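Local coordinates for ER-derived vesicles protein ERV41 (Saccharomyces cerevisiae, PDB 3ZLC) that is a constituent of COPII-coated vesicles leaving the endoplasmic reticulum and is required for efficient transport of a subset of secretory proteins to the Golgi, at residues Phe60-Thr66 against Asn155-Asn159. Sequence-based numbering, arbitrary orientation.
Sequences FFIPYDT and NHVIN
Val157 pushes its two methyls into a hollow formed by Phe60, Ile62 and Pro63 in the lumenal domain of Erv41. The loop 60-66 links strands 53-57 and 67-68, the outermost strands of the sheet that also contains strand 156-163. CG1 of Val157 butts against Pro63 CD at 3.6 Å, and Thr66 CG2 stands farther off. CG2 sits beside the backbone N (chi1 171° places CG1 anti to it). It drops into a pocket lined by Phe61 O, Pro63 CD, Ile62 CG1 and the end of the Phe60 ring. That ring is the second bump. With CG anti to the backbone N (chi1 -175°), it reaches across to the backbone of Asn155 and His156. Its CZ lies 4.1 Å from Asn155 CB. Shortening Phe60 to an alanine is likely to leave a gap beside Asn155 CB and Val157 CG2. Tyr27 of strand 19-28 also packs on Phe60, Pro63 and Val157. No direct hydrogen bond joins the segments. One water joins Thr66 OG1 (2.7 Å) to Asn159 OD1 (2.9 Å), donating to the latter; Asn159 ND2 hydrogen-bonds Asp25 OD1. Phe61 O, 3.5 Å from Val157 CG2, is buried without a polar partner. The loop is thus held against strand 156-163 mainly by apolar fit, with a single water-mediated polar link near Thr66.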
loop_
_atom_site.group_PDB
_atom_site.type_symbol
_atom_site.label_atom_id
_atom_site.label_comp_id
_atom_site.label_asym_id
_atom_site.label_seq_id
_atom_site.Cartn_x
_atom_site.Cartn_y
_atom_site.Cartn_z
ATOM N N PHE A 60 -3.296 -16.311 2.883
ATOM C CA PHE A 60 -3.596 -15.269 1.900
ATOM C C PHE A 60 -4.994 -15.448 1.307
ATOM O O PHE A 60 -5.409 -16.555 0.993
ATOM C CB PHE A 60 -2.539 -15.228 0.780
ATOM C CG PHE A 60 -2.729 -14.080 -0.195
ATOM C CD1 PHE A 60 -2.395 -12.780 0.172
ATOM C CD2 PHE A 60 -3.230 -14.307 -1.480
ATOM C CE1 PHE A 60 -2.569 -11.711 -0.714
ATOM C CE2 PHE A 60 -3.409 -13.235 -2.386
ATOM C CZ PHE A 60 -3.067 -11.944 -1.998
ATOM N N PHE A 61 -5.730 -14.350 1.192
ATOM C CA PHE A 61 -7.043 -14.392 0.563
ATOM C C PHE A 61 -7.395 -13.027 0.009
ATOM O O PHE A 61 -6.834 -12.004 0.420
ATOM C CB PHE A 61 -8.128 -14.879 1.539
ATOM C CG PHE A 61 -8.581 -13.835 2.540
ATOM C CD1 PHE A 61 -7.823 -13.561 3.677
ATOM C CD2 PHE A 61 -9.779 -13.140 2.349
ATOM C CE1 PHE A 61 -8.252 -12.608 4.607
ATOM C CE2 PHE A 61 -10.219 -12.186 3.280
ATOM C CZ PHE A 61 -9.456 -11.924 4.405
ATOM N N ILE A 62 -8.312 -13.010 -0.946
ATOM C CA ILE A 62 -8.776 -11.736 -1.469
ATOM C C ILE A 62 -10.191 -11.534 -0.960
ATOM O O ILE A 62 -11.072 -12.351 -1.243
ATOM C CB ILE A 62 -8.742 -11.710 -2.997
ATOM C CG1 ILE A 62 -7.299 -11.947 -3.480
ATOM C CG2 ILE A 62 -9.270 -10.365 -3.505
ATOM C CD1 ILE A 62 -7.188 -12.310 -4.952
ATOM N N PRO A 63 -10.408 -10.464 -0.174
ATOM C CA PRO A 63 -11.728 -10.269 0.438
ATOM C C PRO A 63 -12.799 -9.910 -0.587
ATOM O O PRO A 63 -12.472 -9.538 -1.710
ATOM C CB PRO A 63 -11.510 -9.078 1.383
ATOM C CG PRO A 63 -10.017 -8.963 1.563
ATOM C CD PRO A 63 -9.449 -9.424 0.245
ATOM N N TYR A 64 -14.070 -10.045 -0.215
ATOM C CA TYR A 64 -15.151 -9.538 -1.061
ATOM C C TYR A 64 -15.141 -8.008 -1.089
ATOM O O TYR A 64 -14.367 -7.388 -0.364
ATOM C CB TYR A 64 -16.487 -10.078 -0.573
ATOM C CG TYR A 64 -16.634 -11.550 -0.838
ATOM C CD1 TYR A 64 -16.606 -12.037 -2.141
ATOM C CD2 TYR A 64 -16.785 -12.458 0.204
ATOM C CE1 TYR A 64 -16.736 -13.388 -2.402
ATOM C CE2 TYR A 64 -16.918 -13.824 -0.051
ATOM C CZ TYR A 64 -16.889 -14.274 -1.360
ATOM O OH TYR A 64 -17.007 -15.614 -1.646
ATOM N N ASP A 65 -15.985 -7.409 -1.939
ATOM C CA ASP A 65 -16.034 -5.951 -2.114
ATOM C C ASP A 65 -14.668 -5.322 -2.331
ATOM O O ASP A 65 -14.376 -4.242 -1.808
ATOM C CB ASP A 65 -16.740 -5.301 -0.927
ATOM C CG ASP A 65 -18.016 -5.996 -0.589
ATOM O OD1 ASP A 65 -18.672 -6.484 -1.530
ATOM O OD2 ASP A 65 -18.350 -6.090 0.609
ATOM N N THR A 66 -13.856 -6.014 -3.120
ATOM C CA THR A 66 -12.490 -5.593 -3.444
ATOM C C THR A 66 -12.319 -5.615 -4.956
ATOM O O THR A 66 -12.643 -6.618 -5.613
ATOM C CB THR A 66 -11.461 -6.540 -2.776
ATOM O OG1 THR A 66 -11.557 -6.386 -1.362
ATOM C CG2 THR A 66 -9.993 -6.218 -3.207
ATOM N N ASN A 155 1.553 -11.034 -5.211
ATOM C CA ASN A 155 0.105 -10.834 -5.197
ATOM C C ASN A 155 -0.236 -10.115 -3.897
ATOM O O ASN A 155 0.358 -10.378 -2.856
ATOM C CB ASN A 155 -0.632 -12.180 -5.255
ATOM C CG ASN A 155 -0.194 -13.029 -6.427
ATOM O OD1 ASN A 155 -0.132 -12.552 -7.557
ATOM N ND2 ASN A 155 0.133 -14.288 -6.161
ATOM N N HIS A 156 -1.170 -9.174 -3.941
ATOM C CA HIS A 156 -1.438 -8.427 -2.722
ATOM C C HIS A 156 -2.837 -7.850 -2.720
ATOM O O HIS A 156 -3.472 -7.720 -3.774
ATOM C CB HIS A 156 -0.397 -7.311 -2.530
ATOM C CG HIS A 156 -0.379 -6.306 -3.641
ATOM N ND1 HIS A 156 0.287 -6.526 -4.825
ATOM C CD2 HIS A 156 -0.946 -5.075 -3.750
ATOM C CE1 HIS A 156 0.134 -5.476 -5.620
ATOM N NE2 HIS A 156 -0.607 -4.583 -4.990
ATOM N N VAL A 157 -3.319 -7.548 -1.519
ATOM C CA VAL A 157 -4.607 -6.892 -1.338
ATOM C C VAL A 157 -4.329 -5.643 -0.549
ATOM O O VAL A 157 -3.688 -5.708 0.498
ATOM C CB VAL A 157 -5.557 -7.748 -0.483
ATOM C CG1 VAL A 157 -6.817 -6.941 -0.121
ATOM C CG2 VAL A 157 -5.933 -9.021 -1.240
ATOM N N ILE A 158 -4.790 -4.500 -1.038
ATOM C CA ILE A 158 -4.622 -3.281 -0.262
ATOM C C ILE A 158 -5.967 -2.974 0.370
ATOM O O ILE A 158 -6.902 -2.572 -0.331
ATOM C CB ILE A 158 -4.183 -2.085 -1.163
ATOM C CG1 ILE A 158 -2.799 -2.367 -1.771
ATOM C CG2 ILE A 158 -4.129 -0.789 -0.341
ATOM C CD1 ILE A 158 -2.441 -1.480 -2.990
ATOM N N ASN A 159 -6.085 -3.170 1.681
ATOM C CA ASN A 159 -7.337 -2.837 2.351
ATOM C C ASN A 159 -7.379 -1.344 2.633
ATOM O O ASN A 159 -8.426 -0.705 2.469
ATOM C CB ASN A 159 -7.506 -3.640 3.646
ATOM C CG ASN A 159 -7.491 -5.119 3.398
ATOM O OD1 ASN A 159 -8.298 -5.619 2.609
ATOM N ND2 ASN A 159 -6.537 -5.834 4.026
HETATM O O HOH W 1 -10.342 -4.982 0.596
#